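Local coordinates for protein nucleoside diphosphate kinase (Encephalitozoon cuniculi, PDB 3MPD) that probably transfers the gamma phosphate of ATP to nucleoside diphosphates through a phosphohistidine intermediate, supplying the cell with the other nucleoside triphosphates, at residues A[10-15]-A[73-78]; A[36-41]-A[137-142]; A[49-54]-A[131-136]. One frame throughout, in Å; residues are numbered along the deposited sequence. Where two conformers were deposited one is given.

Contact 1 (A[10-15]-A[73-78]); sequences IMIKPD and MVLAMV
Met77 reaches Ile12 on one face of an antiparallel strand pair: its chain bends at chi3 (-75°) and brings the methyl CE to 3.7 Å from Ile12 CG1, the two side chains crossing at a slant. Ile12 CD1 also touches this methyl, and lies alongside Leu75, 4.1 Å from its CD2, the pair pointing the same way. Ile10 CG2 faces the same Met77 CE at 4.2 Å.

The other face carries Met11 and Val74. Met11 runs extended as far as SD, CG anti to the backbone N (chi1 178°), and bends at chi3; this lays CG across Val74, 3.8 Å from its CB, with SD close to CG2. The second branch of Val74, CG1, turns to Pro14 and sits 3.7 Å from CD of the proline ring, so that one valine touches both strand 7-12 and the start of helix 14-18.

Four backbone bonds make the ladder. Ile10 and Met77 form one hydrogen-bonded pair, Met77 N to Ile10 O at 2.8 Å; Ile12 and Leu75 form the next, and Met11 and Ala76 between them are a non-hydrogen-bonded pair. Beyond the strand, a water donates to both Pro14 O and Met73 O, 2.7 Å from the latter.

These are central strands of the ferredoxin-like sheet of the NDK family. Strand 118-120 flanks 7-12 and sets His119, the probable phosphohistidine, beside Met11; Lys13 NZ is hydrogen-bonded to OD1 of Asn116, just before that strand. Strand 35-42 borders 74-80, and Met69 of helix 62-69 packs on Met11, Pro14 and Val74.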
ATOM      1  N   ILE A  10      10.973   2.950   0.700  1.00 24.55           N
ATOM      2  CA  ILE A  10      10.587   2.365   1.987  1.00 23.76           C
ATOM      3  C   ILE A  10      10.056   0.971   1.701  1.00 23.78           C
ATOM      4  O   ILE A  10       9.119   0.812   0.922  1.00 24.57           O
ATOM      5  CB  ILE A  10       9.465   3.163   2.664  1.00 22.41           C
ATOM      6  CG1 ILE A  10       9.831   4.661   2.814  1.00 22.54           C
ATOM      7  CG2 ILE A  10       9.078   2.533   4.029  1.00 23.54           C
ATOM      8  CD1 ILE A  10      11.086   4.974   3.728  1.00 21.69           C
ATOM      9  N   MET A  11      10.605  -0.030   2.377  1.00 23.67           N
ATOM     10  CA  MET A  11      10.184  -1.395   2.118  1.00 22.69           C
ATOM     11  C   MET A  11       9.878  -2.095   3.423  1.00 21.97           C
ATOM     12  O   MET A  11      10.748  -2.188   4.310  1.00 22.14           O
ATOM     13  CB  MET A  11      11.278  -2.128   1.324  1.00 23.97           C
ATOM     14  CG  MET A  11      10.986  -3.585   1.029  1.00 25.67           C
ATOM     15  SD  MET A  11      12.272  -4.300  -0.042  1.00 30.86           S
ATOM     16  CE  MET A  11      13.788  -3.957   0.857  1.00 30.87           C
ATOM     17  N   ILE A  12       8.646  -2.582   3.544  1.00 20.85           N
ATOM     18  CA  ILE A  12       8.258  -3.374   4.710  1.00 20.25           C
ATOM     19  C   ILE A  12       8.793  -4.793   4.525  1.00 21.62           C
ATOM     20  O   ILE A  12       8.468  -5.453   3.515  1.00 22.32           O
ATOM     21  CB  ILE A  12       6.732  -3.407   4.929  1.00 20.12           C
ATOM     22  CG1 ILE A  12       6.179  -1.979   5.016  1.00 18.70           C
ATOM     23  CG2 ILE A  12       6.360  -4.298   6.179  1.00 17.89           C
ATOM     24  CD1 ILE A  12       4.648  -1.919   5.302  1.00 19.86           C
ATOM     25  N   LYS A  13       9.586  -5.248   5.503  1.00 20.75           N
ATOM     26  CA  LYS A  13      10.312  -6.534   5.405  1.00 21.62           C
ATOM     27  C   LYS A  13       9.344  -7.691   5.631  1.00 21.74           C
ATOM     28  O   LYS A  13       8.293  -7.494   6.267  1.00 21.45           O
ATOM     29  CB  LYS A  13      11.468  -6.562   6.431  1.00 21.11           C
ATOM     30  CG  LYS A  13      12.505  -5.453   6.177  1.00 20.66           C
ATOM     31  CD  LYS A  13      13.816  -5.703   6.920  1.00 22.31           C
ATOM     32  CE  LYS A  13      14.882  -4.728   6.401  1.00 22.71           C
ATOM     33  NZ  LYS A  13      16.033  -4.739   7.350  1.00 21.90           N
ATOM     34  N   PRO A  14       9.687  -8.896   5.135  1.00 22.98           N
ATOM     35  CA  PRO A  14       8.713  -9.996   5.053  1.00 22.71           C
ATOM     36  C   PRO A  14       8.032 -10.343   6.376  1.00 22.22           C
ATOM     37  O   PRO A  14       6.847 -10.612   6.389  1.00 20.79           O
ATOM     38  CB  PRO A  14       9.573 -11.196   4.577  1.00 24.07           C
ATOM     39  CG  PRO A  14      10.718 -10.577   3.853  1.00 24.11           C
ATOM     40  CD  PRO A  14      11.022  -9.308   4.618  1.00 23.68           C
ATOM     41  N   ASP A  15       8.789 -10.354   7.476  1.00 22.32           N
ATOM     42  CA  ASP A  15       8.225 -10.686   8.770  1.00 22.52           C
ATOM     43  C   ASP A  15       7.230  -9.660   9.321  1.00 21.57           C
ATOM     44  O   ASP A  15       6.289 -10.038  10.030  1.00 21.51           O
ATOM     45  CB  ASP A  15       9.329 -10.990   9.793  1.00 23.06           C
ATOM     46  CG  ASP A  15      10.127 -12.219   9.412  1.00 27.07           C
ATOM     47  OD1 ASP A  15       9.510 -13.282   9.173  1.00 29.42           O
ATOM     48  OD2 ASP A  15      11.364 -12.119   9.317  1.00 29.38           O
ATOM     49  N   MET A  73       6.829 -12.154   0.895  1.00 27.85           N
ATOM     50  CA  MET A  73       6.435 -10.933   0.209  0.50 26.47           C
ATOM     51  C   MET A  73       6.857  -9.709   1.015  1.00 25.26           C
ATOM     52  O   MET A  73       6.762  -9.710   2.267  1.00 23.22           O
ATOM     53  CB  MET A  73       4.921 -10.948   0.040  0.50 26.95           C
ATOM     54  CG  MET A  73       4.349 -10.005  -1.004  0.50 26.19           C
ATOM     55  SD  MET A  73       2.559 -10.027  -0.812  0.50 26.63           S
ATOM     56  CE  MET A  73       2.332  -8.775   0.451  0.50 25.36           C
ATOM     57  N   VAL A  74       7.330  -8.681   0.303  1.00 24.78           N
ATOM     58  CA  VAL A  74       7.629  -7.380   0.893  1.00 23.59           C
ATOM     59  C   VAL A  74       6.653  -6.391   0.276  1.00 23.99           C
ATOM     60  O   VAL A  74       6.130  -6.650  -0.808  1.00 25.07           O
ATOM     61  CB  VAL A  74       9.109  -6.891   0.625  1.00 24.34           C
ATOM     62  CG1 VAL A  74      10.132  -7.805   1.312  1.00 22.80           C
ATOM     63  CG2 VAL A  74       9.427  -6.782  -0.858  1.00 25.20           C
ATOM     64  N   LEU A  75       6.396  -5.276   0.970  1.00 22.56           N
ATOM     65  CA  LEU A  75       5.689  -4.131   0.374  1.00 22.93           C
ATOM     66  C   LEU A  75       6.653  -2.977   0.098  1.00 23.07           C
ATOM     67  O   LEU A  75       7.126  -2.301   1.031  1.00 21.73           O
ATOM     68  CB  LEU A  75       4.497  -3.673   1.241  1.00 21.47           C
ATOM     69  CG  LEU A  75       3.618  -2.522   0.704  1.00 21.48           C
ATOM     70  CD1 LEU A  75       2.943  -2.915  -0.622  1.00 19.98           C
ATOM     71  CD2 LEU A  75       2.561  -2.108   1.736  1.00 17.83           C
ATOM     72  N   ALA A  76       6.948  -2.775  -1.179  1.00 23.41           N
ATOM     73  CA  ALA A  76       7.882  -1.751  -1.622  1.00 24.54           C
ATOM     74  C   ALA A  76       7.131  -0.465  -1.977  1.00 24.43           C
ATOM     75  O   ALA A  76       6.148  -0.511  -2.730  1.00 25.98           O
ATOM     76  CB  ALA A  76       8.668  -2.247  -2.827  1.00 25.25           C
ATOM     77  N   MET A  77       7.613   0.668  -1.465  1.00 23.66           N
ATOM     78  CA  MET A  77       6.935   1.961  -1.650  1.00 23.94           C
ATOM     79  C   MET A  77       7.896   3.082  -1.954  1.00 23.80           C
ATOM     80  O   MET A  77       9.060   3.046  -1.546  1.00 24.02           O
ATOM     81  CB  MET A  77       6.183   2.372  -0.342  1.00 21.81           C
ATOM     82  CG  MET A  77       5.000   1.490  -0.018  1.00 21.92           C
ATOM     83  SD  MET A  77       4.349   1.630   1.676  1.00 22.98           S
ATOM     84  CE  MET A  77       5.569   0.750   2.619  1.00 19.35           C
ATOM     85  N   VAL A  78       7.364   4.114  -2.593  1.00 24.59           N
ATOM     86  CA  VAL A  78       8.059   5.380  -2.714  1.00 25.55           C
ATOM     87  C   VAL A  78       7.222   6.446  -2.018  1.00 24.67           C
ATOM     88  O   VAL A  78       6.019   6.558  -2.245  1.00 24.69           O
ATOM     89  CB  VAL A  78       8.297   5.783  -4.194  1.00 27.31           C
ATOM     90  CG1 VAL A  78       9.111   7.098  -4.290  1.00 28.07           C
ATOM     91  CG2 VAL A  78       8.998   4.656  -4.949  1.00 27.10           C
TER
HETATM   92  O   HOH W   1       5.948 -11.708   3.956  1.00 11.41           O

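Contact 2 (A[36-41]-A[137-142])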
ATOM      1  N   LEU A  36       2.562   9.252  -0.609  1.00 21.90           N
ATOM      2  CA  LEU A  36       2.770   7.963  -1.270  1.00 21.91           C
ATOM      3  C   LEU A  36       2.722   8.122  -2.791  1.00 23.29           C
ATOM      4  O   LEU A  36       1.760   8.703  -3.317  1.00 23.34           O
ATOM      5  CB  LEU A  36       1.711   6.956  -0.800  1.00 21.88           C
ATOM      6  CG  LEU A  36       1.831   5.542  -1.368  1.00 20.62           C
ATOM      7  CD1 LEU A  36       3.145   4.907  -0.875  1.00 19.05           C
ATOM      8  CD2 LEU A  36       0.629   4.682  -0.993  1.00 20.87           C
ATOM      9  N   ALA A  37       3.754   7.630  -3.492  1.00 24.46           N
ATOM     10  CA  ALA A  37       3.836   7.729  -4.983  1.00 26.71           C
ATOM     11  C   ALA A  37       3.934   6.396  -5.726  1.00 27.26           C
ATOM     12  O   ALA A  37       3.681   6.334  -6.938  1.00 27.75           O
ATOM     13  CB  ALA A  37       5.021   8.653  -5.436  1.00 27.32           C
ATOM     14  N   ALA A  38       4.338   5.338  -5.026  1.00 26.52           N
ATOM     15  CA  ALA A  38       4.394   4.018  -5.657  1.00 27.55           C
ATOM     16  C   ALA A  38       4.302   2.992  -4.578  1.00 27.46           C
ATOM     17  O   ALA A  38       4.666   3.268  -3.442  1.00 26.41           O
ATOM     18  CB  ALA A  38       5.695   3.825  -6.467  1.00 28.36           C
ATOM     19  N   SER A  39       3.841   1.806  -4.967  1.00 29.00           N
ATOM     20  CA  SER A  39       3.524   0.698  -4.080  1.00 29.39           C
ATOM     21  C   SER A  39       3.570  -0.565  -4.919  1.00 31.17           C
ATOM     22  O   SER A  39       3.057  -0.575  -6.071  1.00 33.93           O
ATOM     23  CB  SER A  39       2.103   0.861  -3.560  1.00 29.15           C
ATOM     24  OG  SER A  39       1.942   0.194  -2.327  1.00 31.56           O
ATOM     25  N   LYS A  40       4.183  -1.618  -4.383  1.00 30.21           N
ATOM     26  CA  LYS A  40       4.277  -2.878  -5.099  1.00 30.71           C
ATOM     27  C   LYS A  40       4.541  -3.998  -4.099  1.00 29.49           C
ATOM     28  O   LYS A  40       5.427  -3.878  -3.258  1.00 28.28           O
ATOM     29  CB  LYS A  40       5.419  -2.828  -6.158  1.00 32.09           C
ATOM     30  CG  LYS A  40       5.534  -4.067  -7.022  1.00 34.30           C
ATOM     31  CD  LYS A  40       6.698  -3.994  -8.024  1.00 37.80           C
ATOM     32  CE  LYS A  40       6.729  -5.281  -8.852  1.00 44.47           C
ATOM     33  NZ  LYS A  40       8.108  -5.743  -9.258  1.00 47.96           N
ATOM     34  N   CYS A  41       3.767  -5.075  -4.210  1.00 29.26           N
ATOM     35  CA  CYS A  41       4.021  -6.312  -3.479  1.00 29.53           C
ATOM     36  C   CYS A  41       4.969  -7.170  -4.310  1.00 31.52           C
ATOM     37  O   CYS A  41       4.687  -7.446  -5.483  1.00 31.75           O
ATOM     38  CB  CYS A  41       2.721  -7.086  -3.250  1.00 29.04           C
ATOM     39  SG  CYS A  41       1.510  -6.250  -2.162  1.00 27.37           S
ATOM     40  N   ASP A 137      11.851   3.061 -13.678  1.00 59.64           N
ATOM     41  CA  ASP A 137      12.332   4.412 -13.995  1.00 62.38           C
ATOM     42  C   ASP A 137      11.194   5.385 -14.288  1.00 62.74           C
ATOM     43  O   ASP A 137      11.453   6.562 -14.586  1.00 63.98           O
ATOM     44  CB  ASP A 137      13.284   4.415 -15.201  1.00 65.76           C
ATOM     45  CG  ASP A 137      13.538   3.037 -15.754  1.00 69.11           C
ATOM     46  OD1 ASP A 137      14.144   2.205 -15.043  1.00 69.72           O
ATOM     47  OD2 ASP A 137      13.140   2.796 -16.916  1.00 73.80           O
ATOM     48  N   ASP A 138       9.948   4.911 -14.231  1.00 62.38           N
ATOM     49  CA  ASP A 138       8.832   5.759 -14.654  1.00 62.80           C
ATOM     50  C   ASP A 138       7.786   6.058 -13.564  1.00 60.19           C
ATOM     51  O   ASP A 138       6.602   6.243 -13.894  1.00 60.77           O
ATOM     52  CB  ASP A 138       8.187   5.224 -15.950  1.00 65.22           C
ATOM     53  N   VAL A 139       8.216   6.130 -12.289  1.00 57.86           N
ATOM     54  CA  VAL A 139       7.307   6.511 -11.166  1.00 54.93           C
ATOM     55  C   VAL A 139       6.636   7.830 -11.513  1.00 55.22           C
ATOM     56  O   VAL A 139       7.297   8.844 -11.794  1.00 56.32           O
ATOM     57  CB  VAL A 139       8.017   6.626  -9.779  1.00 52.58           C
ATOM     58  CG1 VAL A 139       7.080   7.203  -8.714  1.00 49.92           C
ATOM     59  CG2 VAL A 139       8.539   5.290  -9.331  1.00 51.69           C
ATOM     60  N   GLN A 140       5.317   7.812 -11.535  1.00 54.78           N
ATOM     61  CA  GLN A 140       4.607   8.988 -12.006  1.00 54.99           C
ATOM     62  C   GLN A 140       4.451  10.021 -10.877  1.00 52.45           C
ATOM     63  O   GLN A 140       4.343   9.647  -9.681  1.00 49.49           O
ATOM     64  CB  GLN A 140       3.276   8.618 -12.690  1.00 56.31           C
ATOM     65  CG  GLN A 140       3.458   7.906 -14.069  1.00 60.40           C
ATOM     66  CD  GLN A 140       4.151   8.787 -15.113  1.00 64.24           C
ATOM     67  OE1 GLN A 140       3.666   9.872 -15.443  1.00 65.76           O
ATOM     68  NE2 GLN A 140       5.291   8.320 -15.632  1.00 65.73           N
ATOM     69  N   PRO A 141       4.490  11.317 -11.261  1.00 52.01           N
ATOM     70  CA  PRO A 141       4.363  12.425 -10.330  1.00 49.50           C
ATOM     71  C   PRO A 141       3.006  12.407  -9.660  1.00 46.01           C
ATOM     72  O   PRO A 141       1.985  12.260 -10.325  1.00 46.52           O
ATOM     73  CB  PRO A 141       4.483  13.662 -11.239  1.00 51.74           C
ATOM     74  CG  PRO A 141       4.063  13.159 -12.624  1.00 54.58           C
ATOM     75  CD  PRO A 141       4.674  11.794 -12.650  1.00 55.05           C
ATOM     76  N   VAL A 142       3.000  12.549  -8.346  1.00 42.31           N
ATOM     77  CA  VAL A 142       1.744  12.692  -7.622  1.00 38.94           C
ATOM     78  C   VAL A 142       1.504  14.135  -7.227  1.00 37.59           C
ATOM     79  O   VAL A 142       2.437  14.928  -7.072  1.00 36.50           O
ATOM     80  CB  VAL A 142       1.663  11.785  -6.354  1.00 37.88           C
ATOM     81  CG1 VAL A 142       1.595  10.295  -6.755  1.00 38.16           C
ATOM     82  CG2 VAL A 142       2.825  12.082  -5.392  1.00 35.54           C
TER
HETATM   83  O   HOH W   2       2.350   7.112  -9.536  1.00 36.32           O
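Ala37 and Val142 meet where a loop passes over a classic beta bulge in strand 35-42: Ala37 and Ala38 both face Val78 on the neighbouring strand. Val142 comes in with both methyls. CG1 lies 3.8 Å from Ala37 CA and equally near Leu36 O, while CG2 approaches the Ala37 methyl at 4.1 Å. Val139 adds a single branch: chi1 of 172° swings CG1 away from the backbone N, and it rests 4.1 Å from Ala37 CB and somewhat farther from Ala38 CB. The small Ala37 methyl is thus touched by two valines of one loop, both with their CB directed at the strand.

Further out, the contact is positioned from both sides. Backbone bonds from Ala37 and Ala38 to Val78 tie the bulge to strand 74-80, and Ile135, just after helix 124-134, packs on Ala38. In the loop, Gln140 folds back and its NE2 donates to Asp138 O at 3.0 Å, approaching from above the carbonyl plane; this side-chain bond spans Val139, linking Gln140 to the carbonyl before it. The same strand also lies near the second subunit, whose Ser39 hydroxyl is hydrogen-bonded to Ser39 OG of this chain, so the loop joins an edge strand that also takes part in the dimer contact. The polar link between strand and loop is a water that donates to Ala37 O at 3.0 Å and to Gln140 O at 3.2 Å.

Contact 3 (A[49-54]-A[131-136]); sequences LETHYS and IKLWIG
Leu133 opens the contact from helix 124-134, spreading its two methyls over the last turn of helix 46-52, toward which its side chain extends. CD1 meets the methyl of Thr51, 3.9 Å from CG2, the two side chains crossing aslant. CD2 sits against the backbone of His52, 3.5 Å from its N, and also touches CB at 3.8 Å. The Thr51 hydroxyl is turned to its own helix, where OG1 bonds to Glu47 O.

Trp134 follows with the polar link. Its NE1 donates to His52 ND1 at 2.8 Å with an N-H...N angle of 162°. The acceptor lies close to the indole plane, but NE1 stands 37° out of the imidazole plane, and the two rings meet obliquely, their planes 75° apart. Along the six-membered ring of the indole, the edge at CH2 receives Leu49 CD2 at 3.8 Å. The indole also stacks with Phe9 and touches Met11 of strand 7-12. Farther on, Gly136 N and Ile135 N both donate to Ile131 O, from opposite faces of its carbonyl plane.

Accepting the indole N-H requires a lone pair on ND1, which would probably leave the ring proton on NE2; with the donor well out of the imidazole plane, that lone pair is not met head-on. The imidazole also packs edge-to-face with His119, the probable phosphohistidine, and the bond from Trp134 is consistent with a second-shell role, limiting the rotation of a ring beside that residue.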
ATOM      1  N   LEU A  49      18.271  -8.544  -4.284  1.00 39.57           N
ATOM      2  CA  LEU A  49      18.706  -8.298  -2.895  1.00 37.70           C
ATOM      3  C   LEU A  49      20.210  -8.043  -2.775  1.00 38.00           C
ATOM      4  O   LEU A  49      20.640  -7.138  -2.051  1.00 37.63           O
ATOM      5  CB  LEU A  49      18.290  -9.448  -1.979  1.00 37.11           C
ATOM      6  CG  LEU A  49      16.793  -9.490  -1.673  1.00 37.34           C
ATOM      7  CD1 LEU A  49      16.450 -10.788  -1.002  1.00 37.25           C
ATOM      8  CD2 LEU A  49      16.352  -8.293  -0.830  1.00 36.78           C
ATOM      9  N   GLU A  50      20.996  -8.832  -3.514  1.00 39.68           N
ATOM     10  CA  GLU A  50      22.456  -8.690  -3.575  1.00 40.75           C
ATOM     11  C   GLU A  50      22.888  -7.332  -4.146  1.00 41.09           C
ATOM     12  O   GLU A  50      23.883  -6.755  -3.711  1.00 41.22           O
ATOM     13  CB  GLU A  50      23.074  -9.871  -4.371  1.00 43.48           C
ATOM     14  CG  GLU A  50      22.881 -11.208  -3.632  1.00 45.25           C
ATOM     15  CD  GLU A  50      23.350 -12.459  -4.381  1.00 50.70           C
ATOM     16  OE1 GLU A  50      23.704 -12.390  -5.581  1.00 54.27           O
ATOM     17  OE2 GLU A  50      23.355 -13.531  -3.735  1.00 52.78           O
ATOM     18  N   THR A  51      22.130  -6.824  -5.113  1.00 41.60           N
ATOM     19  CA  THR A  51      22.358  -5.476  -5.648  1.00 43.11           C
ATOM     20  C   THR A  51      21.948  -4.410  -4.625  1.00 41.13           C
ATOM     21  O   THR A  51      22.712  -3.490  -4.345  1.00 42.08           O
ATOM     22  CB  THR A  51      21.572  -5.253  -6.945  1.00 44.37           C
ATOM     23  OG1 THR A  51      21.873  -6.314  -7.847  1.00 47.72           O
ATOM     24  CG2 THR A  51      21.921  -3.898  -7.585  1.00 46.87           C
ATOM     25  N   HIS A  52      20.732  -4.538  -4.090  1.00 39.98           N
ATOM     26  CA  HIS A  52      20.228  -3.642  -3.024  1.00 39.13           C
ATOM     27  C   HIS A  52      21.225  -3.511  -1.869  1.00 38.61           C
ATOM     28  O   HIS A  52      21.503  -2.403  -1.405  1.00 40.02           O
ATOM     29  CB  HIS A  52      18.864  -4.121  -2.507  1.00 37.94           C
ATOM     30  CG  HIS A  52      18.267  -3.231  -1.451  1.00 38.35           C
ATOM     31  ND1 HIS A  52      17.321  -2.265  -1.733  1.00 40.40           N
ATOM     32  CD2 HIS A  52      18.482  -3.166  -0.116  1.00 39.76           C
ATOM     33  CE1 HIS A  52      16.981  -1.645  -0.615  1.00 41.79           C
ATOM     34  NE2 HIS A  52      17.677  -2.169   0.380  1.00 40.82           N
ATOM     35  N   TYR A  53      21.777  -4.641  -1.432  1.00 37.50           N
ATOM     36  CA  TYR A  53      22.699  -4.655  -0.295  1.00 37.77           C
ATOM     37  C   TYR A  53      24.179  -4.838  -0.681  1.00 38.88           C
ATOM     38  O   TYR A  53      24.957  -5.361   0.129  1.00 38.77           O
ATOM     39  CB  TYR A  53      22.264  -5.717   0.743  1.00 36.12           C
ATOM     40  CG  TYR A  53      20.963  -5.392   1.478  1.00 38.35           C
ATOM     41  CD1 TYR A  53      20.879  -4.308   2.379  1.00 40.31           C
ATOM     42  CD2 TYR A  53      19.807  -6.160   1.267  1.00 40.62           C
ATOM     43  CE1 TYR A  53      19.670  -4.000   3.067  1.00 41.49           C
ATOM     44  CE2 TYR A  53      18.592  -5.861   1.950  1.00 41.97           C
ATOM     45  CZ  TYR A  53      18.537  -4.786   2.842  1.00 43.01           C
ATOM     46  OH  TYR A  53      17.339  -4.499   3.481  1.00 46.91           O
ATOM     47  N   SER A  54      24.572  -4.382  -1.879  1.00 40.84           N
ATOM     48  CA  SER A  54      25.957  -4.560  -2.372  1.00 43.63           C
ATOM     49  C   SER A  54      27.016  -3.963  -1.442  1.00 44.85           C
ATOM     50  O   SER A  54      28.107  -4.521  -1.287  1.00 45.30           O
ATOM     51  CB  SER A  54      26.125  -4.019  -3.796  1.00 46.47           C
ATOM     52  OG  SER A  54      25.760  -2.653  -3.850  1.00 49.02           O
ATOM     53  N   ILE A 131      14.901   2.865  -5.862  1.00 34.42           N
ATOM     54  CA  ILE A 131      13.674   3.066  -6.644  1.00 34.97           C
ATOM     55  C   ILE A 131      13.763   2.420  -8.042  1.00 38.13           C
ATOM     56  O   ILE A 131      12.854   1.671  -8.431  1.00 38.29           O
ATOM     57  CB  ILE A 131      13.281   4.549  -6.721  1.00 35.03           C
ATOM     58  CG1 ILE A 131      12.836   5.034  -5.338  1.00 30.95           C
ATOM     59  CG2 ILE A 131      12.169   4.772  -7.764  1.00 36.49           C
ATOM     60  CD1 ILE A 131      12.834   6.529  -5.161  1.00 31.42           C
ATOM     61  N   LYS A 132      14.861   2.669  -8.769  1.00 40.33           N
ATOM     62  CA  LYS A 132      15.053   2.079 -10.104  1.00 43.86           C
ATOM     63  C   LYS A 132      15.207   0.561 -10.045  1.00 43.69           C
ATOM     64  O   LYS A 132      14.783  -0.146 -10.946  1.00 45.12           O
ATOM     65  CB  LYS A 132      16.260   2.694 -10.837  1.00 46.69           C
ATOM     66  CG  LYS A 132      16.149   4.205 -11.102  1.00 50.17           C
ATOM     67  CD  LYS A 132      17.439   4.758 -11.724  1.00 58.36           C
ATOM     68  CE  LYS A 132      17.753   6.165 -11.191  1.00 58.56           C
ATOM     69  NZ  LYS A 132      19.240   6.392 -11.144  1.00 60.76           N
ATOM     70  N   LEU A 133      15.811   0.069  -8.971  1.00 42.14           N
ATOM     71  CA  LEU A 133      16.006  -1.368  -8.788  1.00 42.48           C
ATOM     72  C   LEU A 133      14.684  -2.108  -8.547  1.00 41.02           C
ATOM     73  O   LEU A 133      14.405  -3.113  -9.196  1.00 41.77           O
ATOM     74  CB  LEU A 133      16.971  -1.609  -7.626  1.00 41.04           C
ATOM     75  CG  LEU A 133      17.415  -3.033  -7.357  1.00 43.71           C
ATOM     76  CD1 LEU A 133      18.138  -3.674  -8.586  1.00 45.72           C
ATOM     77  CD2 LEU A 133      18.285  -3.037  -6.098  1.00 42.15           C
ATOM     78  N   TRP A 134      13.866  -1.588  -7.634  1.00 37.83           N
ATOM     79  CA  TRP A 134      12.650  -2.278  -7.198  1.00 37.67           C
ATOM     80  C   TRP A 134      11.355  -1.887  -7.914  1.00 38.42           C
ATOM     81  O   TRP A 134      10.445  -2.714  -8.033  1.00 38.22           O
ATOM     82  CB  TRP A 134      12.422  -2.031  -5.699  1.00 35.12           C
ATOM     83  CG  TRP A 134      13.429  -2.647  -4.811  1.00 35.14           C
ATOM     84  CD1 TRP A 134      14.570  -2.065  -4.329  1.00 35.90           C
ATOM     85  CD2 TRP A 134      13.388  -3.959  -4.269  1.00 35.91           C
ATOM     86  NE1 TRP A 134      15.240  -2.938  -3.513  1.00 34.74           N
ATOM     87  CE2 TRP A 134      14.536  -4.112  -3.458  1.00 37.05           C
ATOM     88  CE3 TRP A 134      12.489  -5.026  -4.382  1.00 38.78           C
ATOM     89  CZ2 TRP A 134      14.802  -5.281  -2.755  1.00 38.79           C
ATOM     90  CZ3 TRP A 134      12.753  -6.191  -3.697  1.00 40.37           C
ATOM     91  CH2 TRP A 134      13.908  -6.313  -2.890  1.00 40.99           C
ATOM     92  N   ILE A 135      11.256  -0.625  -8.332  1.00 39.61           N
ATOM     93  CA  ILE A 135       9.994  -0.064  -8.840  1.00 40.85           C
ATOM     94  C   ILE A 135      10.057   0.206 -10.338  1.00 44.67           C
ATOM     95  O   ILE A 135       9.182  -0.240 -11.080  1.00 46.56           O
ATOM     96  CB  ILE A 135       9.607   1.261  -8.116  1.00 38.40           C
ATOM     97  CG1 ILE A 135       9.582   1.082  -6.609  1.00 35.86           C
ATOM     98  CG2 ILE A 135       8.259   1.773  -8.614  1.00 39.16           C
ATOM     99  CD1 ILE A 135       8.459   0.197  -6.113  1.00 34.31           C
ATOM    100  N   GLY A 136      11.074   0.942 -10.778  1.00 47.43           N
ATOM    101  CA  GLY A 136      11.254   1.235 -12.209  1.00 52.84           C
ATOM    102  C   GLY A 136      11.671   2.676 -12.420  1.00 54.98           C
ATOM    103  O   GLY A 136      11.828   3.437 -11.457  1.00 53.40           O
TER

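The three contacts lie close together, their centres 12 to 15 Å apart. Along the chain their segments run 10-15, 36-41, 49-54, 73-78, 131-136 and 137-142, so contact 1 interleaves with both others, whereas contact 3 falls between the two segments of contact 2. Contacts 1 and 2 share the antiparallel sheet, where strand 74-80 lies between 7-12 and 35-42 and Ala76 O is 2.8 Å from Lys40 N. Contact 3 packs against one face of it, with Met11 SD 3.8 Å from Trp134 CZ2. Contacts 1 and 3 thus approach the probable catalytic site, while 1 and 2 reach the second subunit.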